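Local atomic coordinates of HDLP (histone deacetylase-like protein) (Aquifex aeolicus, PDB entry 1C3S), a protein that binds zinc in a deep pocket and probably removes acetyl groups from acetylated lysine or similar amides by hydrolysis. Residues P18-L23 against G89-P94; D166-H171 against L252-T257; R316-K321 against T350-W355. The protein carries 2 engineered substitutions. One frame throughout, in Å; residues are numbered along the deposited sequence.

Overall arrangement
Only interaction 2 lies in the core, about 4 Å from the centre of the chain; interactions 1 and 3 are surface contacts, with centres about 18 and 22 Å out. Interaction 2 sits at the ends of two neighbouring strands of the central parallel sheet and carries zinc ligands, so buried polar groups and leucines share it. Interaction 1 joins two loops by a tyrosine hydroxyl, a water and prolines, and its nearest atoms are about 9 Å from those of interaction 2; the two meet opposite ends of the same inhibitor. Interaction 3 instead joins the loops that precede and follow helix 324-332 in the chain, chiefly by apolar packing, away from the annotated zinc site.

Interaction 1: P18-L23 against G89-P94; sequences PKNHPL and GGYENP. With SHH (octanedioic acid hydroxyamide phenylamide), chain C.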
loop_
_atom_site.group_PDB
_atom_site.type_symbol
_atom_site.label_atom_id
_atom_site.label_comp_id
_atom_site.label_asym_id
_atom_site.label_seq_id
_atom_site.Cartn_x
_atom_site.Cartn_y
_atom_site.Cartn_z
ATOM N N PRO A 18 -17.720 5.168 -5.218
ATOM C CA PRO A 18 -18.799 6.159 -5.132
ATOM C C PRO A 18 -18.493 7.410 -4.307
ATOM O O PRO A 18 -17.783 7.345 -3.307
ATOM C CB PRO A 18 -19.949 5.337 -4.561
ATOM C CG PRO A 18 -19.647 3.930 -5.129
ATOM C CD PRO A 18 -18.200 3.863 -4.736
ATOM N N LYS A 19 -19.050 8.541 -4.750
ATOM C CA LYS A 19 -18.888 9.869 -4.130
ATOM C C LYS A 19 -18.575 9.851 -2.634
ATOM O O LYS A 19 -17.576 10.403 -2.177
ATOM C CB LYS A 19 -20.167 10.689 -4.312
ATOM C CG LYS A 19 -20.748 10.695 -5.715
ATOM C CD LYS A 19 -22.129 11.349 -5.722
ATOM C CE LYS A 19 -22.820 11.187 -7.068
ATOM N NZ LYS A 19 -24.201 11.749 -7.055
ATOM N N ASN A 20 -19.469 9.228 -1.880
ATOM C CA ASN A 20 -19.364 9.123 -0.429
ATOM C C ASN A 20 -18.229 8.230 0.069
ATOM O O ASN A 20 -18.140 7.960 1.264
ATOM C CB ASN A 20 -20.700 8.601 0.101
ATOM C CG ASN A 20 -21.179 7.370 -0.662
ATOM O OD1 ASN A 20 -20.627 6.278 -0.523
ATOM N ND2 ASN A 20 -22.192 7.557 -1.507
ATOM N N HIS A 21 -17.353 7.798 -0.834
ATOM C CA HIS A 21 -16.262 6.896 -0.463
ATOM C C HIS A 21 -14.873 7.528 -0.514
ATOM O O HIS A 21 -14.549 8.249 -1.449
ATOM C CB HIS A 21 -16.275 5.682 -1.389
ATOM C CG HIS A 21 -15.521 4.507 -0.857
ATOM N ND1 HIS A 21 -16.151 3.407 -0.313
ATOM C CD2 HIS A 21 -14.191 4.269 -0.754
ATOM C CE1 HIS A 21 -15.239 2.544 0.104
ATOM N NE2 HIS A 21 -14.043 3.045 -0.151
ATOM N N PRO A 22 -14.022 7.248 0.486
ATOM C CA PRO A 22 -12.676 7.831 0.468
ATOM C C PRO A 22 -11.950 7.651 -0.881
ATOM O O PRO A 22 -11.242 8.554 -1.341
ATOM C CB PRO A 22 -11.981 7.092 1.612
ATOM C CG PRO A 22 -13.115 6.923 2.595
ATOM C CD PRO A 22 -14.187 6.387 1.672
ATOM N N LEU A 23 -12.149 6.487 -1.504
ATOM C CA LEU A 23 -11.532 6.144 -2.778
ATOM C C LEU A 23 -12.283 6.676 -3.999
ATOM O O LEU A 23 -12.125 6.187 -5.109
ATOM C CB LEU A 23 -11.370 4.630 -2.888
ATOM C CG LEU A 23 -10.442 4.011 -1.844
ATOM C CD1 LEU A 23 -10.272 2.528 -2.124
ATOM C CD2 LEU A 23 -9.091 4.695 -1.883
ATOM N N GLY A 89 -20.984 -5.224 -1.339
ATOM C CA GLY A 89 -22.212 -4.461 -1.441
ATOM C C GLY A 89 -22.355 -3.415 -0.367
ATOM O O GLY A 89 -23.091 -2.437 -0.528
ATOM N N GLY A 90 -21.661 -3.620 0.739
ATOM C CA GLY A 90 -21.745 -2.652 1.804
ATOM C C GLY A 90 -21.184 -1.314 1.354
ATOM O O GLY A 90 -20.744 -1.147 0.212
ATOM N N TYR A 91 -21.210 -0.357 2.270
ATOM C CA TYR A 91 -20.685 0.966 2.031
ATOM C C TYR A 91 -19.183 0.858 1.831
ATOM O O TYR A 91 -18.605 1.502 0.950
ATOM C CB TYR A 91 -20.951 1.832 3.257
ATOM C CG TYR A 91 -20.126 3.090 3.303
ATOM C CD1 TYR A 91 -20.432 4.178 2.500
ATOM C CD2 TYR A 91 -19.013 3.177 4.126
ATOM C CE1 TYR A 91 -19.648 5.325 2.515
ATOM C CE2 TYR A 91 -18.221 4.321 4.147
ATOM C CZ TYR A 91 -18.549 5.387 3.342
ATOM O OH TYR A 91 -17.791 6.523 3.378
ATOM N N GLU A 92 -18.579 0.032 2.681
ATOM C CA GLU A 92 -17.140 -0.212 2.720
ATOM C C GLU A 92 -16.579 -0.714 1.393
ATOM O O GLU A 92 -15.625 -0.157 0.844
ATOM C CB GLU A 92 -16.848 -1.229 3.830
ATOM C CG GLU A 92 -15.418 -1.228 4.324
ATOM C CD GLU A 92 -15.209 -2.095 5.567
ATOM O OE1 GLU A 92 -15.098 -3.339 5.425
ATOM O OE2 GLU A 92 -15.170 -1.517 6.689
ATOM N N ASN A 93 -17.197 -1.774 0.888
ATOM C CA ASN A 93 -16.800 -2.405 -0.364
ATOM C C ASN A 93 -18.071 -2.466 -1.209
ATOM O O ASN A 93 -18.690 -3.521 -1.335
ATOM C CB ASN A 93 -16.300 -3.816 -0.061
ATOM C CG ASN A 93 -15.466 -3.871 1.203
ATOM O OD1 ASN A 93 -14.478 -3.163 1.329
ATOM N ND2 ASN A 93 -15.869 -4.708 2.143
ATOM N N PRO A 94 -18.461 -1.338 -1.819
ATOM C CA PRO A 94 -19.676 -1.319 -2.628
ATOM C C PRO A 94 -19.504 -1.999 -3.958
ATOM O O PRO A 94 -18.436 -2.508 -4.294
ATOM C CB PRO A 94 -19.941 0.180 -2.835
ATOM C CG PRO A 94 -19.053 0.854 -1.830
ATOM C CD PRO A 94 -17.827 -0.016 -1.876
HETATM O O1 SHH C . -4.707 0.586 4.675
HETATM O O2 SHH C . -6.706 2.453 4.078
HETATM N N1 SHH C . -6.089 0.356 4.572
HETATM C C1 SHH C . -6.952 1.420 4.645
HETATM C C2 SHH C . -8.058 1.305 5.575
HETATM C C3 SHH C . -9.431 1.273 4.919
HETATM C C4 SHH C . -10.526 1.109 5.950
HETATM C C5 SHH C . -11.010 2.470 6.388
HETATM C C6 SHH C . -12.435 2.234 6.846
HETATM C C7 SHH C . -12.886 3.307 7.812
HETATM C C8 SHH C . -13.927 4.169 7.162
HETATM O O3 SHH C . -14.990 3.769 6.711
HETATM N N2 SHH C . -13.561 5.466 7.159
HETATM C C9 SHH C . -14.079 6.674 6.411
HETATM C C10 SHH C . -13.430 7.924 6.707
HETATM C C11 SHH C . -13.867 9.156 6.037
HETATM C C12 SHH C . -14.943 9.156 5.102
HETATM C C13 SHH C . -15.604 7.869 4.831
HETATM C C14 SHH C . -15.174 6.604 5.472
HETATM O O HOH W 1 -19.345 3.630 -0.585
#
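The hydroxyl of Tyr91 donates to the backbone carbonyl of Asn20, with OH 2.6 Å from Asn20 O. The donor lies in the carbonyl plane at a C=O...donor angle of 158°, so the bond runs close to the line of the C=O. Asn20 O thus comes at the edge of the phenol ring. The Asn20 side chain runs past the tyrosine in the opposite direction, bringing OD1 to 3.3 Å from Tyr91 CE1 with the amide turned 35° from the ring plane. With CG wedged between the backbone N and the carbonyl carbon (chi1 49°), the Asn20 amide stays beside the ring and close to one water. That water donates to Asn20 OD1, at 2.9 Å, and to Tyr91 O, at 2.7 Å, although the position of this carbonyl oxygen is less certain. It also meets His21 ND1 in the plane of the imidazole, and so probably helps to link the two loops. Pro18 CD and Pro94 CG add an apolar touch at 4.3 Å. A type I turn from Pro18 to His21 shapes the first loop; His21, which ends the turn, is buried, and its ring packs edge-to-face with Phe141 and lies oblique to that of Tyr91.

Beyond this polar junction lies the mouth of the deacetylase pocket. Pro22 CG approaches the anilide ring of the inhibitor, 3.5 Å from SHH C13. SHH C14 lies at the edge of the Tyr91 ring, whose OH comes 3.0 Å from SHH C13. Tyr297, which hydrogen-bonds to the inhibitor, also touches Pro22. The phenyl cap of a hydroxamate inhibitor resting on the rim is the expected placement for this family. By its bond to Asn20 O, the hydroxyl probably fixes the ring of Tyr91 beside the cap.

Interaction 2: D166-H171 against L252-T257; sequences DLDAHH and LLQLGT. With ZN (zinc ion), chain B; SHH (octanedioic acid hydroxyamide phenylamide), chain C.
Leu167 N reaches back to Gln254 O across the parallel bridge between Asp166 and Gln254, 3.2 Å away and nearly straight at 168°, and around this bond the packing is tight. Leu167 CD1 lies 3.8 Å from Leu255 CD2, the two side chains running side by side, while Leu253 CD1 comes against Leu167 CG; helix 272-286 covers all three leucines. On the sheet face carrying Asp166 and Gln254, the carboxylate lies against the glutamine chain, Asp166 OD2 3.2 Å from Gln254 CG, its plane 29° from the amide's. Asp166 OD2 hydrogen-bonds to Tyr164 and His131, the latter an Asp-His pair familiar from histone deacetylases.

In this arginase-clan alpha/beta fold the metal site sits at the strands' C-terminal ends, and there the segments part. Asp168 OD1 still meets Gly256 CA at 3.3 Å and accepts from Gly295 N, but Ala169 to His171 make no contact with 252-257, and His170 faces zinc and inhibitor instead. Asp168 OD2 binds zinc at 1.9 Å and, through its anti lone pair, accepts from His170 N in an Asx turn. His170 ND1, Asp258 and SHH O1 (1.8 Å) also bind the zinc; SHH C2 lies 3.4 Å above the centre of the His170 ring.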
loop_
_atom_site.group_PDB
_atom_site.type_symbol
_atom_site.label_atom_id
_atom_site.label_comp_id
_atom_site.label_asym_id
_atom_site.label_seq_id
_atom_site.Cartn_x
_atom_site.Cartn_y
_atom_site.Cartn_z
ATOM N N ASP A 166 4.948 -3.873 5.179
ATOM C CA ASP A 166 3.813 -3.007 4.945
ATOM C C ASP A 166 3.986 -1.729 5.789
ATOM O O ASP A 166 3.990 -1.782 7.017
ATOM C CB ASP A 166 2.557 -3.791 5.351
ATOM C CG ASP A 166 1.258 -3.117 4.953
ATOM O OD1 ASP A 166 0.952 -2.033 5.484
ATOM O OD2 ASP A 166 0.535 -3.695 4.105
ATOM N N LEU A 167 4.147 -0.582 5.138
ATOM C CA LEU A 167 4.317 0.654 5.887
ATOM C C LEU A 167 3.039 1.470 5.845
ATOM O O LEU A 167 3.014 2.616 6.256
ATOM C CB LEU A 167 5.476 1.480 5.333
ATOM C CG LEU A 167 6.817 0.768 5.139
ATOM C CD1 LEU A 167 7.841 1.788 4.646
ATOM C CD2 LEU A 167 7.272 0.113 6.415
ATOM N N ASP A 168 1.976 0.855 5.345
ATOM C CA ASP A 168 0.687 1.501 5.276
ATOM C C ASP A 168 0.259 1.698 6.715
ATOM O O ASP A 168 0.548 0.861 7.567
ATOM C CB ASP A 168 -0.316 0.587 4.610
ATOM C CG ASP A 168 -1.575 1.295 4.243
ATOM O OD1 ASP A 168 -1.644 1.760 3.089
ATOM O OD2 ASP A 168 -2.473 1.403 5.105
ATOM N N ALA A 169 -0.452 2.785 6.970
ATOM C CA ALA A 169 -0.927 3.122 8.299
ATOM C C ALA A 169 -1.812 2.069 8.954
ATOM O O ALA A 169 -2.031 2.131 10.165
ATOM C CB ALA A 169 -1.658 4.451 8.256
ATOM N N HIS A 170 -2.324 1.113 8.178
ATOM C CA HIS A 170 -3.176 0.062 8.750
ATOM C C HIS A 170 -2.595 -1.335 8.564
ATOM O O HIS A 170 -1.934 -1.616 7.566
ATOM C CB HIS A 170 -4.568 0.043 8.115
ATOM C CG HIS A 170 -5.207 1.379 8.002
ATOM N ND1 HIS A 170 -4.685 2.357 7.197
ATOM C CD2 HIS A 170 -6.336 1.838 8.588
ATOM C CE1 HIS A 170 -5.501 3.380 7.306
ATOM N NE2 HIS A 170 -6.519 3.115 8.138
ATOM N N HIS A 171 -2.889 -2.208 9.526
ATOM C CA HIS A 171 -2.452 -3.599 9.505
ATOM C C HIS A 171 -2.974 -4.322 8.279
ATOM O O HIS A 171 -4.132 -4.209 7.914
ATOM C CB HIS A 171 -2.956 -4.305 10.765
ATOM C CG HIS A 171 -2.792 -5.795 10.749
ATOM N ND1 HIS A 171 -1.563 -6.413 10.647
ATOM C CD2 HIS A 171 -3.700 -6.790 10.881
ATOM C CE1 HIS A 171 -1.722 -7.721 10.717
ATOM N NE2 HIS A 171 -3.008 -7.974 10.861
ATOM N N LEU A 252 8.755 -7.760 -0.728
ATOM C CA LEU A 252 7.869 -6.764 -1.289
ATOM C C LEU A 252 7.630 -5.691 -0.248
ATOM O O LEU A 252 7.601 -5.956 0.948
ATOM C CB LEU A 252 6.538 -7.375 -1.724
ATOM C CG LEU A 252 6.601 -8.349 -2.891
ATOM C CD1 LEU A 252 6.994 -9.709 -2.383
ATOM C CD2 LEU A 252 5.263 -8.426 -3.573
ATOM N N LEU A 253 7.455 -4.468 -0.707
ATOM C CA LEU A 253 7.238 -3.355 0.190
ATOM C C LEU A 253 5.979 -2.628 -0.269
ATOM O O LEU A 253 5.860 -2.299 -1.444
ATOM C CB LEU A 253 8.460 -2.431 0.120
ATOM C CG LEU A 253 8.584 -1.170 0.956
ATOM C CD1 LEU A 253 8.635 -1.516 2.439
ATOM C CD2 LEU A 253 9.846 -0.441 0.514
ATOM N N GLN A 254 5.027 -2.407 0.637
ATOM C CA GLN A 254 3.819 -1.690 0.254
ATOM C C GLN A 254 4.039 -0.318 0.857
ATOM O O GLN A 254 4.446 -0.201 2.017
ATOM C CB GLN A 254 2.550 -2.359 0.809
ATOM C CG GLN A 254 1.990 -1.742 2.077
ATOM C CD GLN A 254 0.775 -0.863 1.838
ATOM O OE1 GLN A 254 -0.310 -1.339 1.503
ATOM N NE2 GLN A 254 0.958 0.426 2.009
ATOM N N LEU A 255 3.780 0.714 0.062
ATOM C CA LEU A 255 3.999 2.080 0.485
ATOM C C LEU A 255 2.759 2.971 0.447
ATOM O O LEU A 255 2.651 3.885 -0.381
ATOM C CB LEU A 255 5.098 2.678 -0.384
ATOM C CG LEU A 255 6.368 1.837 -0.365
ATOM C CD1 LEU A 255 7.180 2.048 -1.636
ATOM C CD2 LEU A 255 7.127 2.145 0.892
ATOM N N GLY A 256 1.831 2.702 1.361
ATOM C CA GLY A 256 0.626 3.502 1.453
ATOM C C GLY A 256 1.037 4.857 2.002
ATOM O O GLY A 256 1.860 4.933 2.915
ATOM N N THR A 257 0.474 5.929 1.449
ATOM C CA THR A 257 0.814 7.274 1.893
ATOM C C THR A 257 -0.134 7.734 2.978
ATOM O O THR A 257 -0.109 8.904 3.376
ATOM C CB THR A 257 0.734 8.307 0.743
ATOM O OG1 THR A 257 -0.615 8.380 0.255
ATOM C CG2 THR A 257 1.670 7.917 -0.407
HETATM ZN ZN ZN B . -4.179 2.296 5.098
HETATM O O1 SHH C . -4.707 0.586 4.675
HETATM O O2 SHH C . -6.706 2.453 4.078
HETATM N N1 SHH C . -6.089 0.356 4.572
HETATM C C1 SHH C . -6.952 1.420 4.645
HETATM C C2 SHH C . -8.058 1.305 5.575
HETATM C C3 SHH C . -9.431 1.273 4.919
HETATM C C4 SHH C . -10.526 1.109 5.950
HETATM C C5 SHH C . -11.010 2.470 6.388
HETATM C C6 SHH C . -12.435 2.234 6.846
HETATM C C7 SHH C . -12.886 3.307 7.812
HETATM C C8 SHH C . -13.927 4.169 7.162
HETATM O O3 SHH C . -14.990 3.769 6.711
HETATM N N2 SHH C . -13.561 5.466 7.159
HETATM C C9 SHH C . -14.079 6.674 6.411
HETATM C C10 SHH C . -13.430 7.924 6.707
HETATM C C11 SHH C . -13.867 9.156 6.037
HETATM C C12 SHH C . -14.943 9.156 5.102
HETATM C C13 SHH C . -15.604 7.869 4.831
HETATM C C14 SHH C . -15.174 6.604 5.472
#

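Interaction 3: R316-K321 against T350-W355; sequences REVPEK and TLKDPW
Apolar packing, which makes up most of the contact, centres on Leu351, whose CD1 methyl meets both Val318 CG1, 3.3 Å away, and Pro319 CG, 3.5 Å away. With its CG anti to the backbone nitrogen (chi1 -152°), Leu351 is carried toward the 316-321 loop, where its side chain crosses that of Val318 at about a right angle. The same valine methyl is met from another direction by the aliphatic part of Lys352: the distance from Val318 CG1 to Lys352 CD is 3.8 Å, and the lysine chain then bends at chi3 toward its ammonium end. Leu308 of helix 299-313 touches Val318, Leu351 and Lys352 alike, and Leu322 touches Leu351.

The two loops flank helix 324-332 in the chain: one leads into it from helix 299-313, and the other follows it on the way to helix 362-372. The contact ties these two loops together near the surface, away from the zinc site.

The hydrogen bond between the segments is made by backbone atoms. Leu351 N donates to Glu320 O at 3.3 Å and 155°, although the position of that carbonyl oxygen is less certain because it sits too close to a neighbour. Arg304 of helix 299-313 holds this second loop, hydrogen-bonding to Thr350 O and forming a salt bridge with Asp353.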
loop_
_atom_site.group_PDB
_atom_site.type_symbol
_atom_site.label_atom_id
_atom_site.label_comp_id
_atom_site.label_asym_id
_atom_site.label_seq_id
_atom_site.Cartn_x
_atom_site.Cartn_y
_atom_site.Cartn_z
ATOM N N ARG A 316 16.382 10.709 -10.194
ATOM C CA ARG A 316 16.312 12.094 -10.634
ATOM C C ARG A 316 16.076 13.044 -9.474
ATOM O O ARG A 316 15.294 12.748 -8.566
ATOM C CB ARG A 316 15.206 12.271 -11.656
ATOM C CG ARG A 316 13.807 12.178 -11.102
ATOM C CD ARG A 316 12.852 12.386 -12.253
ATOM N NE ARG A 316 13.014 11.345 -13.257
ATOM C CZ ARG A 316 12.583 11.449 -14.503
ATOM N NH1 ARG A 316 11.968 12.554 -14.892
ATOM N NH2 ARG A 316 12.751 10.449 -15.350
ATOM N N GLU A 317 16.758 14.186 -9.504
ATOM C CA GLU A 317 16.632 15.184 -8.442
ATOM C C GLU A 317 15.205 15.675 -8.251
ATOM O O GLU A 317 14.445 15.826 -9.200
ATOM C CB GLU A 317 17.581 16.363 -8.698
ATOM C CG GLU A 317 18.989 16.199 -8.100
ATOM C CD GLU A 317 19.763 14.969 -8.594
ATOM O OE1 GLU A 317 20.881 14.731 -8.075
ATOM O OE2 GLU A 317 19.277 14.242 -9.493
ATOM N N VAL A 318 14.849 15.914 -7.001
ATOM C CA VAL A 318 13.510 16.354 -6.656
ATOM C C VAL A 318 13.365 17.853 -6.775
ATOM O O VAL A 318 14.056 18.597 -6.079
ATOM C CB VAL A 318 13.159 15.982 -5.195
ATOM C CG1 VAL A 318 11.704 16.310 -4.900
ATOM C CG2 VAL A 318 13.451 14.522 -4.943
ATOM N N PRO A 319 12.475 18.326 -7.668
ATOM C CA PRO A 319 12.307 19.772 -7.785
ATOM C C PRO A 319 11.854 20.218 -6.399
ATOM O O PRO A 319 11.071 19.518 -5.759
ATOM C CB PRO A 319 11.201 19.893 -8.836
ATOM C CG PRO A 319 10.428 18.615 -8.649
ATOM C CD PRO A 319 11.578 17.649 -8.615
ATOM N N GLU A 320 12.340 21.351 -5.908
ATOM C CA GLU A 320 11.910 21.737 -4.582
ATOM C C GLU A 320 10.525 22.347 -4.635
ATOM O O GLU A 320 9.800 22.376 -3.637
ATOM C CB GLU A 320 12.891 22.711 -3.933
ATOM C CG GLU A 320 12.908 24.097 -4.519
ATOM C CD GLU A 320 13.733 25.049 -3.669
ATOM O OE1 GLU A 320 13.376 25.246 -2.483
ATOM O OE2 GLU A 320 14.737 25.592 -4.181
ATOM N N LYS A 321 10.142 22.812 -5.814
ATOM C CA LYS A 321 8.839 23.428 -5.971
ATOM C C LYS A 321 8.040 22.682 -7.025
ATOM O O LYS A 321 8.570 21.838 -7.748
ATOM C CB LYS A 321 9.003 24.878 -6.410
ATOM C CG LYS A 321 9.561 24.987 -7.823
ATOM C CD LYS A 321 10.969 24.395 -7.951
ATOM C CE LYS A 321 11.308 24.072 -9.407
ATOM N NZ LYS A 321 11.071 25.212 -10.345
ATOM N N THR A 350 5.590 23.300 -2.342
ATOM C CA THR A 350 6.796 22.466 -2.341
ATOM C C THR A 350 6.479 20.987 -2.466
ATOM O O THR A 350 5.361 20.557 -2.197
ATOM C CB THR A 350 7.650 22.676 -1.076
ATOM O OG1 THR A 350 8.194 23.997 -1.091
ATOM C CG2 THR A 350 8.803 21.679 -1.028
ATOM N N LEU A 351 7.480 20.213 -2.876
ATOM C CA LEU A 351 7.325 18.777 -3.072
ATOM C C LEU A 351 7.719 17.995 -1.817
ATOM O O LEU A 351 7.040 17.051 -1.429
ATOM C CB LEU A 351 8.170 18.341 -4.265
ATOM C CG LEU A 351 7.698 17.115 -5.032
ATOM C CD1 LEU A 351 8.670 16.836 -6.151
ATOM C CD2 LEU A 351 7.605 15.921 -4.107
ATOM N N LYS A 352 8.827 18.396 -1.200
ATOM C CA LYS A 352 9.327 17.785 0.034
ATOM C C LYS A 352 8.966 18.719 1.175
ATOM O O LYS A 352 9.425 19.863 1.214
ATOM C CB LYS A 352 10.853 17.635 -0.006
ATOM C CG LYS A 352 11.351 16.621 -1.012
ATOM C CD LYS A 352 12.827 16.823 -1.359
ATOM C CE LYS A 352 13.746 16.762 -0.157
ATOM N NZ LYS A 352 15.155 17.066 -0.564
ATOM N N ASP A 353 8.142 18.251 2.099
ATOM C CA ASP A 353 7.769 19.090 3.224
ATOM C C ASP A 353 8.785 18.912 4.363
ATOM O O ASP A 353 9.568 17.968 4.365
ATOM C CB ASP A 353 6.340 18.761 3.663
ATOM C CG ASP A 353 6.170 17.320 4.032
ATOM O OD1 ASP A 353 5.285 16.653 3.441
ATOM O OD2 ASP A 353 6.922 16.865 4.921
ATOM N N PRO A 354 8.796 19.833 5.334
ATOM C CA PRO A 354 9.718 19.788 6.469
ATOM C C PRO A 354 9.539 18.601 7.390
ATOM O O PRO A 354 8.454 18.031 7.478
ATOM C CB PRO A 354 9.418 21.100 7.184
ATOM C CG PRO A 354 7.943 21.230 6.950
ATOM C CD PRO A 354 7.931 21.015 5.456
ATOM N N TRP A 355 10.612 18.244 8.085
ATOM C CA TRP A 355 10.552 17.142 9.026
ATOM C C TRP A 355 9.577 17.449 10.138
ATOM O O TRP A 355 9.416 18.597 10.546
ATOM C CB TRP A 355 11.922 16.846 9.634
ATOM C CG TRP A 355 12.827 16.143 8.698
ATOM C CD1 TRP A 355 13.536 16.688 7.660
ATOM C CD2 TRP A 355 13.073 14.733 8.662
ATOM N NE1 TRP A 355 14.208 15.698 6.980
ATOM C CE2 TRP A 355 13.942 14.489 7.572
ATOM C CE3 TRP A 355 12.643 13.650 9.442
ATOM C CZ2 TRP A 355 14.390 13.202 7.245
ATOM C CZ3 TRP A 355 13.088 12.371 9.115
ATOM C CH2 TRP A 355 13.954 12.160 8.025
#